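Vesicular integral-membrane protein VIP36 (Canis lupus familiaris, PDB 2DUR) acts as a calcium-dependent cargo lectin of the early secretory pathway, binding high-mannose glycans through its lumenal domain to transport and sort glycoproteins. Local coordinates at residues Ala207-Gly212 with Asp216-Ile221; Gly31-Ile34 with Tyr39-Leu42; Leu109-Asp114 with Leu167-Ser172; Ser130-Val133 with Ser137-Tyr140. One frame throughout, in Å; residues are numbered along the deposited sequence. Where two conformers were deposited one is given.

Contact 1. Residues Ala207-Gly212 with Asp216-Ile221; sequences ASAGTG and DNHDII. With MAN (alpha-D-mannopyranose), chain C; MAN (alpha-D-mannopyranose), chain B.
The imidazole of His-218 takes the methyl CG2 of Thr-211 at its edge, in the plane of the ring, with CE1 3.8 Å from that methyl. Two further groups reach the ring obliquely from 207-212: the CB of Ala-209, 3.6 Å from CG, and the carbonyl O of Gly-210, 3.6 Å from CE1. The closest touch is between the CB atoms of Ala-209 and His-218, 3.4 Å apart. With CG beside the backbone N (chi1 -62°), the ring runs along the neighbouring strand towards Thr-211. There CG2 also comes within 3.8 Å of the Asp-216 N, while OG1 turns to the backbone of Glu-46 and Lys-49. At the other end Ala-207 CB packs on Ile-220 CG1 at 4.3 Å.

The two strands run antiparallel but lie in different sheets, and their axes come within 8.0 Å. They are successive in the chain, so the short loop between them passes from one sheet to the other at one end of the lectin sandwich. That loop carries residues that bind the glycan: Gly-212 N lies 3.1 Å from O6 of one mannose, and Asp-213 and Leu-214 bind the glycan as well.

Polar groups of 216-221 look outside the pair for partners. Asp-216 forms a salt bridge with Arg-159, and Thr-43 OG1 bonds both the His-218 ND1 and the Asp-216 O. Because a carbonyl can only accept, Thr-43 probably spends its proton on Asp-216 O, which is consistent with a proton on ND1 and would fix the flip of this buried ring.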
loop_
_atom_site.group_PDB
_atom_site.type_symbol
_atom_site.label_atom_id
_atom_site.label_comp_id
_atom_site.label_asym_id
_atom_site.label_seq_id
_atom_site.Cartn_x
_atom_site.Cartn_y
_atom_site.Cartn_z
ATOM N N ALA A 207 -2.861 -5.123 -1.758
ATOM C CA ALA A 207 -3.564 -3.942 -1.255
ATOM C C ALA A 207 -4.752 -4.485 -0.475
ATOM O O ALA A 207 -5.308 -5.527 -0.836
ATOM C CB ALA A 207 -4.053 -3.011 -2.397
ATOM N N SER A 208 -5.118 -3.777 0.586
ATOM C CA SER A 208 -6.261 -4.179 1.385
ATOM C C SER A 208 -6.957 -2.977 1.985
ATOM O O SER A 208 -6.440 -1.850 2.009
ATOM C CB SER A 208 -5.822 -5.180 2.477
ATOM O OG SER A 208 -4.944 -4.544 3.401
ATOM N N ALA A 209 -8.176 -3.205 2.454
ATOM C CA ALA A 209 -8.886 -2.153 3.150
ATOM C C ALA A 209 -9.804 -2.755 4.175
ATOM O O ALA A 209 -10.179 -3.919 4.070
ATOM C CB ALA A 209 -9.702 -1.290 2.168
ATOM N N GLY A 210 -10.142 -1.945 5.167
ATOM C CA GLY A 210 -11.055 -2.407 6.205
ATOM C C GLY A 210 -12.039 -1.309 6.563
ATOM O O GLY A 210 -11.744 -0.119 6.435
ATOM N N THR A 211 -13.225 -1.745 7.007
ATOM C CA THR A 211 -14.251 -0.876 7.609
ATOM C C THR A 211 -14.644 -1.554 8.927
ATOM O O THR A 211 -14.561 -2.781 9.029
ATOM C CB THR A 211 -15.515 -0.739 6.691
ATOM O OG1 THR A 211 -16.076 -2.025 6.439
ATOM C CG2 THR A 211 -15.116 -0.109 5.347
ATOM N N GLY A 212 -15.039 -0.750 9.912
ATOM C CA GLY A 212 -15.457 -1.265 11.237
ATOM C C GLY A 212 -16.847 -0.738 11.501
ATOM O O GLY A 212 -17.769 -1.019 10.732
ATOM N N ASP A 216 -16.418 3.259 4.279
ATOM C CA ASP A 216 -16.137 4.039 3.060
ATOM C C ASP A 216 -15.967 3.037 1.932
ATOM O O ASP A 216 -15.612 1.863 2.133
ATOM C CB ASP A 216 -14.803 4.814 3.151
ATOM C CG ASP A 216 -14.959 6.279 3.454
ATOM O OD1 ASP A 216 -16.022 6.904 3.173
ATOM O OD2 ASP A 216 -13.963 6.850 3.956
ATOM N N ASN A 217 -16.180 3.492 0.708
ATOM C CA ASN A 217 -15.730 2.711 -0.422
ATOM C C ASN A 217 -14.226 2.882 -0.517
ATOM O O ASN A 217 -13.743 4.004 -0.454
ATOM C CB ASN A 217 -16.323 3.249 -1.721
ATOM C CG ASN A 217 -17.827 3.099 -1.778
ATOM O OD1 ASN A 217 -18.338 1.977 -1.906
ATOM N ND2 ASN A 217 -18.542 4.231 -1.695
ATOM N N HIS A 218 -13.516 1.766 -0.634
ATOM C CA HIS A 218 -12.057 1.778 -0.853
ATOM C C HIS A 218 -11.788 1.087 -2.178
ATOM O O HIS A 218 -11.819 -0.124 -2.267
ATOM C CB HIS A 218 -11.338 1.053 0.319
ATOM C CG HIS A 218 -11.542 1.714 1.644
ATOM N ND1 HIS A 218 -12.424 1.231 2.597
ATOM C CD2 HIS A 218 -10.940 2.786 2.208
ATOM C CE1 HIS A 218 -12.399 2.021 3.656
ATOM N NE2 HIS A 218 -11.500 2.968 3.450
ATOM N N ASP A 219 -11.539 1.888 -3.235
ATOM C CA ASP A 219 -11.343 1.339 -4.579
ATOM C C ASP A 219 -9.886 1.426 -5.053
ATOM O O ASP A 219 -9.192 2.393 -4.756
ATOM C CB ASP A 219 -12.181 2.096 -5.620
ATOM C CG ASP A 219 -13.671 2.042 -5.343
ATOM O OD1 ASP A 219 -14.103 1.132 -4.610
ATOM O OD2 ASP A 219 -14.406 2.897 -5.885
ATOM N N ILE A 220 -9.454 0.413 -5.797
ATOM C CA ILE A 220 -8.166 0.447 -6.521
ATOM C C ILE A 220 -8.506 0.395 -8.000
ATOM O O ILE A 220 -9.079 -0.585 -8.458
ATOM C CB ILE A 220 -7.264 -0.766 -6.171
ATOM C CG1 ILE A 220 -7.002 -0.836 -4.660
ATOM C CG2 ILE A 220 -5.918 -0.710 -6.951
ATOM C CD1 ILE A 220 -6.213 0.345 -4.069
ATOM N N ILE A 221 -8.167 1.457 -8.740
ATOM C CA ILE A 221 -8.421 1.464 -10.193
ATOM C C ILE A 221 -7.277 0.774 -10.929
ATOM O O ILE A 221 -7.494 -0.063 -11.808
ATOM C CB ILE A 221 -8.651 2.876 -10.740
ATOM C CG1 ILE A 221 -9.957 3.479 -10.210
ATOM C CG2 ILE A 221 -8.685 2.853 -12.300
ATOM C CD1 ILE A 221 -9.900 4.065 -8.786
HETATM C C1 MAN C . -14.857 -0.056 15.515
HETATM C C2 MAN C . -13.524 -0.794 15.604
HETATM C C3 MAN C . -12.359 0.146 15.260
HETATM C C4 MAN C . -12.608 0.903 13.946
HETATM C C5 MAN C . -13.903 1.677 14.117
HETATM C C6 MAN C . -14.217 2.540 12.894
HETATM O O1 MAN C . -15.059 0.739 16.680
HETATM O O2 MAN C . -13.539 -1.857 14.683
HETATM O O3 MAN C . -11.147 -0.591 15.207
HETATM O O4 MAN C . -11.558 1.790 13.627
HETATM O O5 MAN C . -14.922 0.705 14.308
HETATM O O6 MAN C . -14.530 1.719 11.789
HETATM C C1 MAN B . -13.640 -3.113 15.366
HETATM C C2 MAN B . -12.926 -4.153 14.516
HETATM C C3 MAN B . -13.693 -4.321 13.207
HETATM C C4 MAN B . -15.172 -4.618 13.470
HETATM C C5 MAN B . -15.788 -3.602 14.444
HETATM C C6 MAN B . -17.203 -3.986 14.887
HETATM O O2 MAN B . -12.900 -5.358 15.258
HETATM O O3 MAN B . -13.091 -5.339 12.448
HETATM O O4 MAN B . -15.853 -4.605 12.246
HETATM O O5 MAN B . -14.977 -3.536 15.601
HETATM O O6 MAN B . -17.658 -3.128 15.935
#

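Contact 2. Residues Gly31-Ile34 with Tyr39-Leu42; sequences GSTI and YVRL
Ile-34 and Arg-41 form the antiparallel hydrogen-bonded pair of a β-hairpin at the margin of the larger sheet of the lectin sandwich. Their side chains lie next to each other and point the same way, Ile-34 CG1 resting 4.0 Å from Arg-41 CB. Beyond CB the arginine runs out from its partner and bends at chi3 (-71°), bringing its guanidinium to the hydroxyl of Tyr-39, which sits above one face, offset toward the rim, and its NE into a salt bridge with Asp-219.

Thr-33 turns the other way. Its CG2 crosses Val-40 at a slant, 3.6 Å from CG1, while its OG1 lies alongside Leu-42, 3.6 Å from CD2, and is bonded to Gln-30 and Ser-52. These apolar branches meet Ile-53 of strand 49-55, so the hairpin packs against the other sheet at this edge of the sandwich.

The backbone pairing is nearly straight: Ile-34 N gives to Arg-41 O at 2.9 Å (164°), and Arg-41 N to Ile-34 O at 2.8 Å. Ser-32 OG donates to Leu-42 O at 2.7 Å, in the carbonyl plane. A water links the two segments further, donating to Ser-32 O and to Arg-41 O, each 2.8 Å from its oxygen.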
loop_
_atom_site.group_PDB
_atom_site.type_symbol
_atom_site.label_atom_id
_atom_site.label_comp_id
_atom_site.label_asym_id
_atom_site.label_seq_id
_atom_site.Cartn_x
_atom_site.Cartn_y
_atom_site.Cartn_z
ATOM N N GLY A 31 -11.647 -11.798 0.406
ATOM C CA GLY A 31 -12.490 -11.031 1.335
ATOM C C GLY A 31 -13.624 -10.289 0.630
ATOM O O GLY A 31 -14.132 -10.738 -0.396
ATOM N N SER A 32 -13.991 -9.142 1.180
ATOM C CA SER A 32 -15.098 -8.345 0.650
ATOM C C SER A 32 -14.864 -7.804 -0.760
ATOM O O SER A 32 -15.810 -7.320 -1.376
ATOM C CB SER A 32 -15.470 -7.188 1.589
ATOM O OG SER A 32 -14.328 -6.358 1.857
ATOM N N THR A 33 -13.635 -7.927 -1.264
ATOM C CA THR A 33 -13.296 -7.399 -2.600
ATOM C C THR A 33 -14.281 -7.845 -3.692
ATOM O O THR A 33 -14.587 -9.025 -3.807
ATOM C CB THR A 33 -11.896 -7.836 -2.984
ATOM O OG1 THR A 33 -10.999 -7.276 -2.017
ATOM C CG2 THR A 33 -11.526 -7.318 -4.379
ATOM N N ILE A 34 -14.740 -6.886 -4.496
ATOM C CA ILE A 34 -15.478 -7.213 -5.723
ATOM C C ILE A 34 -14.864 -6.423 -6.878
ATOM O O ILE A 34 -14.096 -5.489 -6.648
ATOM C CB ILE A 34 -16.991 -6.907 -5.609
ATOM C CG1 ILE A 34 -17.242 -5.394 -5.545
ATOM C CG2 ILE A 34 -17.606 -7.658 -4.380
ATOM C CD1 ILE A 34 -18.698 -4.973 -5.870
ATOM N N TYR A 39 -13.162 -0.672 -11.828
ATOM C CA TYR A 39 -12.415 -0.590 -10.575
ATOM C C TYR A 39 -12.496 -1.894 -9.816
ATOM O O TYR A 39 -13.408 -2.688 -10.030
ATOM C CB TYR A 39 -12.917 0.557 -9.670
ATOM C CG TYR A 39 -14.402 0.540 -9.346
ATOM C CD1 TYR A 39 -14.923 -0.329 -8.374
ATOM C CD2 TYR A 39 -15.291 1.390 -10.014
ATOM C CE1 TYR A 39 -16.287 -0.348 -8.072
ATOM C CE2 TYR A 39 -16.659 1.372 -9.721
ATOM C CZ TYR A 39 -17.149 0.508 -8.758
ATOM O OH TYR A 39 -18.500 0.492 -8.474
ATOM N N VAL A 40 -11.518 -2.098 -8.943
ATOM C CA VAL A 40 -11.585 -3.150 -7.932
ATOM C C VAL A 40 -12.033 -2.456 -6.646
ATOM O O VAL A 40 -11.469 -1.429 -6.263
ATOM C CB VAL A 40 -10.211 -3.814 -7.770
ATOM C CG1 VAL A 40 -10.204 -4.770 -6.556
ATOM C CG2 VAL A 40 -9.851 -4.562 -9.046
ATOM N N ARG A 41 -13.084 -2.955 -5.998
ATOM C CA ARG A 41 -13.551 -2.303 -4.795
ATOM C C ARG A 41 -13.231 -3.225 -3.641
ATOM O O ARG A 41 -13.837 -4.280 -3.527
ATOM C CB ARG A 41 -15.067 -2.048 -4.859
ATOM C CG ARG A 41 -15.654 -1.462 -3.576
ATOM C CD ARG A 41 -17.004 -0.787 -3.839
ATOM N NE ARG A 41 -16.759 0.443 -4.589
ATOM C CZ ARG A 41 -17.697 1.184 -5.173
ATOM N NH1 ARG A 41 -18.982 0.831 -5.103
ATOM N NH2 ARG A 41 -17.344 2.291 -5.840
ATOM N N LEU A 42 -12.270 -2.817 -2.805
ATOM C CA LEU A 42 -11.837 -3.644 -1.684
ATOM C C LEU A 42 -12.923 -3.770 -0.617
ATOM O O LEU A 42 -13.116 -4.863 -0.056
ATOM C CB LEU A 42 -10.558 -3.069 -1.072
ATOM C CG LEU A 42 -9.364 -2.984 -2.040
ATOM C CD1 LEU A 42 -8.225 -2.200 -1.365
ATOM C CD2 LEU A 42 -8.903 -4.349 -2.431
HETATM O O HOH W 1 -16.152 -4.612 -1.991
#

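Contact 3. Residues Leu109-Asp114 with Leu167-Ser172; sequences LAIFLD and LAVRYS. With CA (calcium ion), chain E.
Apolar contacts alone join Ile-111 and Leu-113 to Leu-167 and Val-169. Ile-111 and Val-169 reach for each other end on, CD1 of the isoleucine touching CG1 of the valine at 4.0 Å. The isoleucine extends there through a chi2 of 94°, which lies away from a staggered value. Its other branch, CG2, crosses Leu-167 at a slant and meets CD2 at 4.1 Å. That same leucine methyl lies 4.1 Å from CD1 of Leu-113, the two leucines sliding past each other in opposite directions. Leu-167 CD2 thus rests against two side chains of the facing strand. Leu-87 of the adjoining strand also packs on Ile-111 and Leu-167.

Metal coordination belongs to the end of strand 109-114. Asp-114 binds the calcium ion with both carboxylate oxygens, OD1 and OD2 each 2.5 Å away. Two waters bind the ion as well, and Tyr-116 O, Asn-118 OD1 and Asp-145 OD2 complete the shell.

The backbone bonds of 109-114 go to its own sheet: Ile-111 pairs with Leu-87 and Phe-112 with Ser-130. The axes of the two segments approach to 10.4 Å and run at 160° to each other, face to face across an aliphatic core. This is the β-sandwich of the L-type lectins, with its calcium site at the end of a core strand.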
loop_
_atom_site.group_PDB
_atom_site.type_symbol
_atom_site.label_atom_id
_atom_site.label_comp_id
_atom_site.label_asym_id
_atom_site.label_seq_id
_atom_site.Cartn_x
_atom_site.Cartn_y
_atom_site.Cartn_z
ATOM N N LEU A 109 6.993 -4.365 4.177
ATOM C CA LEU A 109 6.657 -2.947 4.129
ATOM C C LEU A 109 5.157 -2.762 4.034
ATOM O O LEU A 109 4.495 -3.478 3.271
ATOM C CB LEU A 109 7.315 -2.326 2.890
ATOM C CG LEU A 109 6.908 -0.900 2.561
ATOM C CD1 LEU A 109 7.410 0.070 3.643
ATOM C CD2 LEU A 109 7.434 -0.543 1.158
ATOM N N ALA A 110 4.643 -1.843 4.836
ATOM C CA ALA A 110 3.255 -1.356 4.724
ATOM C C ALA A 110 3.243 0.130 4.493
ATOM O O ALA A 110 4.041 0.861 5.081
ATOM C CB ALA A 110 2.470 -1.663 6.002
ATOM N N ILE A 111 2.349 0.575 3.603
ATOM C CA ILE A 111 2.022 1.975 3.476
ATOM C C ILE A 111 0.536 2.067 3.844
ATOM O O ILE A 111 -0.334 1.479 3.171
ATOM C CB ILE A 111 2.289 2.527 2.051
ATOM C CG1 ILE A 111 3.721 2.157 1.576
ATOM C CG2 ILE A 111 2.016 4.049 2.000
ATOM C CD1 ILE A 111 3.797 0.886 0.754
ATOM N N PHE A 112 0.244 2.808 4.907
ATOM C CA PHE A 112 -1.138 2.922 5.381
ATOM C C PHE A 112 -1.715 4.255 4.966
ATOM O O PHE A 112 -1.081 5.279 5.173
ATOM C CB PHE A 112 -1.160 2.887 6.912
ATOM C CG PHE A 112 -0.565 1.650 7.513
ATOM C CD1 PHE A 112 -0.925 0.381 7.058
ATOM C CD2 PHE A 112 0.381 1.770 8.526
ATOM C CE1 PHE A 112 -0.381 -0.775 7.645
ATOM C CE2 PHE A 112 0.896 0.637 9.146
ATOM C CZ PHE A 112 0.542 -0.629 8.686
ATOM N N LEU A 113 -2.953 4.245 4.466
ATOM C CA LEU A 113 -3.698 5.475 4.155
ATOM C C LEU A 113 -4.875 5.441 5.139
ATOM O O LEU A 113 -5.914 4.818 4.871
ATOM C CB LEU A 113 -4.188 5.429 2.703
ATOM C CG LEU A 113 -3.129 5.636 1.617
ATOM C CD1 LEU A 113 -2.329 4.378 1.437
ATOM C CD2 LEU A 113 -3.813 5.994 0.300
ATOM N N ASP A 114 -4.668 6.053 6.302
ATOM C CA ASP A 114 -5.581 5.926 7.453
ATOM C C ASP A 114 -6.507 7.143 7.470
ATOM O O ASP A 114 -6.031 8.265 7.551
ATOM C CB ASP A 114 -4.719 5.861 8.736
ATOM C CG ASP A 114 -5.532 5.584 10.001
ATOM O OD1 ASP A 114 -4.922 5.257 11.061
ATOM O OD2 ASP A 114 -6.776 5.678 9.947
ATOM N N LEU A 167 -1.114 7.610 -5.749
ATOM C CA LEU A 167 0.046 7.467 -4.834
ATOM C C LEU A 167 1.212 6.856 -5.575
ATOM O O LEU A 167 1.027 5.999 -6.419
ATOM C CB LEU A 167 -0.340 6.557 -3.645
ATOM C CG LEU A 167 0.553 6.691 -2.410
ATOM C CD1 LEU A 167 0.177 7.942 -1.693
ATOM C CD2 LEU A 167 0.339 5.484 -1.511
ATOM N N ALA A 168 2.433 7.297 -5.262
ATOM C CA ALA A 168 3.616 6.636 -5.777
ATOM C C ALA A 168 4.465 6.151 -4.610
ATOM O O ALA A 168 4.629 6.871 -3.625
ATOM C CB ALA A 168 4.415 7.586 -6.663
ATOM N N VAL A 169 4.951 4.919 -4.726
ATOM C CA VAL A 169 5.872 4.341 -3.738
ATOM C C VAL A 169 7.090 3.875 -4.498
ATOM O O VAL A 169 7.005 2.984 -5.332
ATOM C CB VAL A 169 5.235 3.142 -2.989
ATOM C CG1 VAL A 169 6.234 2.590 -1.971
ATOM C CG2 VAL A 169 3.905 3.560 -2.291
ATOM N N ARG A 170 8.232 4.465 -4.179
ATOM C CA ARG A 170 9.491 4.182 -4.875
ATOM C C ARG A 170 10.456 3.561 -3.879
ATOM O O ARG A 170 10.605 4.063 -2.772
ATOM C CB ARG A 170 10.107 5.470 -5.435
ATOM C CG ARG A 170 11.384 5.232 -6.262
ATOM C CD ARG A 170 12.012 6.583 -6.677
ATOM N NE ARG A 170 13.259 6.406 -7.438
ATOM C CZ ARG A 170 14.493 6.296 -6.924
ATOM N NH1 ARG A 170 14.729 6.372 -5.603
ATOM N NH2 ARG A 170 15.524 6.131 -7.757
ATOM N N TYR A 171 11.101 2.478 -4.277
ATOM C CA TYR A 171 12.080 1.860 -3.419
ATOM C C TYR A 171 13.332 1.514 -4.227
ATOM O O TYR A 171 13.259 0.772 -5.190
ATOM C CB TYR A 171 11.477 0.606 -2.746
ATOM C CG TYR A 171 12.473 -0.050 -1.816
ATOM C CD1 TYR A 171 12.961 0.642 -0.692
ATOM C CD2 TYR A 171 12.979 -1.315 -2.084
ATOM C CE1 TYR A 171 13.908 0.061 0.174
ATOM C CE2 TYR A 171 13.943 -1.910 -1.244
ATOM C CZ TYR A 171 14.397 -1.212 -0.115
ATOM O OH TYR A 171 15.327 -1.777 0.720
ATOM N N SER A 172 14.484 2.057 -3.822
ATOM C CA SER A 172 15.732 1.813 -4.540
ATOM C C SER A 172 16.904 2.188 -3.657
ATOM O O SER A 172 16.928 3.308 -3.095
ATOM C CB SER A 172 15.780 2.657 -5.830
ATOM O OG SER A 172 17.042 2.480 -6.502
HETATM CA CA CA E . -7.076 4.918 12.304
HETATM O O HOH W 2 -8.667 3.730 10.888
HETATM O O HOH W 3 -5.865 2.861 12.825
#

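Contact 4. Residues Ser130-Val133 with Ser137-Tyr140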
loop_
_atom_site.group_PDB
_atom_site.type_symbol
_atom_site.label_atom_id
_atom_site.label_comp_id
_atom_site.label_asym_id
_atom_site.label_seq_id
_atom_site.Cartn_x
_atom_site.Cartn_y
_atom_site.Cartn_z
ATOM N N SER A 130 1.238 6.770 6.291
ATOM C CA SER A 130 2.483 6.453 7.001
ATOM C C SER A 130 3.084 5.157 6.489
ATOM O O SER A 130 2.438 4.411 5.768
ATOM C CB SER A 130 2.247 6.409 8.517
ATOM O OG SER A 130 1.371 5.350 8.875
ATOM N N VAL A 131 4.353 4.917 6.812
ATOM C CA VAL A 131 4.981 3.658 6.439
ATOM C C VAL A 131 5.414 2.903 7.712
ATOM O O VAL A 131 5.725 3.520 8.726
ATOM C CB VAL A 131 6.186 3.856 5.500
ATOM C CG1 VAL A 131 5.694 4.269 4.104
ATOM C CG2 VAL A 131 7.186 4.894 6.085
ATOM N N MET A 132 5.468 1.588 7.598
ATOM C CA MET A 132 5.882 0.704 8.686
ATOM C C MET A 132 6.697 -0.425 8.077
ATOM O O MET A 132 6.327 -0.957 7.035
ATOM C CB MET A 132 4.639 0.170 9.423
ATOM C CG MET A 132 4.976 -0.857 10.515
ATOM S SD MET A 132 3.420 -1.225 11.363
ATOM C CE MET A 132 4.002 -2.516 12.470
ATOM N N VAL A 133 7.812 -0.762 8.714
ATOM C CA VAL A 133 8.642 -1.893 8.279
ATOM C C VAL A 133 8.671 -2.883 9.427
ATOM O O VAL A 133 8.868 -2.484 10.567
ATOM C CB VAL A 133 10.059 -1.437 7.926
ATOM C CG1 VAL A 133 11.004 -2.621 7.716
ATOM C CG2 VAL A 133 9.990 -0.557 6.662
ATOM N N SER A 137 7.786 -9.134 14.418
ATOM C CA SER A 137 7.652 -8.874 15.858
ATOM C C SER A 137 6.668 -7.757 16.205
ATOM O O SER A 137 6.113 -7.708 17.306
ATOM C CB SER A 137 9.032 -8.574 16.486
ATOM O OG SER A 137 9.911 -9.691 16.376
ATOM N N LEU A 138 6.452 -6.825 15.275
ATOM C CA LEU A 138 5.674 -5.646 15.609
ATOM C C LEU A 138 4.182 -5.829 15.341
ATOM O O LEU A 138 3.767 -6.445 14.346
ATOM C CB LEU A 138 6.191 -4.429 14.800
ATOM C CG LEU A 138 7.717 -4.229 14.886
ATOM C CD1 LEU A 138 8.050 -2.959 14.104
ATOM C CD2 LEU A 138 8.169 -4.100 16.330
ATOM N N SER A 139 3.377 -5.243 16.212
ATOM C CA SER A 139 1.956 -5.204 16.024
ATOM C C SER A 139 1.568 -3.747 15.724
ATOM O O SER A 139 2.010 -2.823 16.407
ATOM C CB SER A 139 1.231 -5.670 17.297
ATOM O OG SER A 139 -0.163 -5.414 17.204
ATOM N N TYR A 140 0.720 -3.559 14.719
ATOM C CA TYR A 140 0.150 -2.253 14.441
ATOM C C TYR A 140 -0.940 -1.990 15.468
ATOM O O TYR A 140 -1.923 -2.739 15.537
ATOM C CB TYR A 140 -0.422 -2.260 13.026
ATOM C CG TYR A 140 -1.207 -1.026 12.670
ATOM C CD1 TYR A 140 -0.542 0.163 12.316
ATOM C CD2 TYR A 140 -2.605 -1.054 12.646
ATOM C CE1 TYR A 140 -1.254 1.291 11.961
ATOM C CE2 TYR A 140 -3.336 0.074 12.297
ATOM C CZ TYR A 140 -2.659 1.237 11.959
ATOM O OH TYR A 140 -3.332 2.381 11.617
#
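Tyr-140 N donates a hydrogen bond to Asp-104 OD1 and has the methyl CE of Met-132 beside it at 4.1 Å. The other oxygen of that carboxylate, OD2, bonds Ser-139 OG, so one aspartate holds two successive residues of the loop in place over the methionine.

Met-132 carries most of the contact. Its chain is fully extended, with CG anti to the backbone N (chi1 175°), and reaches straight from the strand to the loop. CE ends 3.7 Å from Leu-138 CB, the two side chains crossing at a slant. The sulfur approaches the ring of Tyr-140 at its edge, close to the ring plane, with SD 4.3 Å from CD1. Leu-138 in turn sends CD1 back over the strand to within 3.7 Å of Val-133 O.

Strand 128-135 belongs to the seven-stranded sheet of the lectin sandwich, and Met-132 lies on the face turned away from the second sheet, whereas its neighbour Val-131 packs on Leu-176 and Val-178 of that sheet. The loop folds back across the outer face and goes on to the glycan-binding His-142 and the calcium ligand Asp-145. At its start, Ser-137 is the third residue of the sequon of Asn-135, which is glycosylated in the natural protein but carries no glycan here.

The ring of Tyr-140 also meets those of Phe-112 and Phe-100, with planes about 50° apart in both pairs.

In the fold
Contacts 1 and 3 both bridge the two sheets of the sandwich and are fully buried, but contact 3 sits near the centre and is purely aliphatic across its strands, whereas contact 1, its centre about 15 Å away, brings a histidine into the interface and ends, at Gly-212, on the glycan. Contacts 2 and 4 are only partly buried, their centres about 24 Å apart. Contact 2 relies largely on hydrogen bonds, most of them to backbone atoms, contact 4 on a methionine. Contacts 1 and 2 share a sheet through neighbouring strands 217-227 and 40-43, joined by Asp-219 and Arg-41. Contact 4 is nested inside the loop closed by contact 3, and strands 109-114 and 128-135 pair directly.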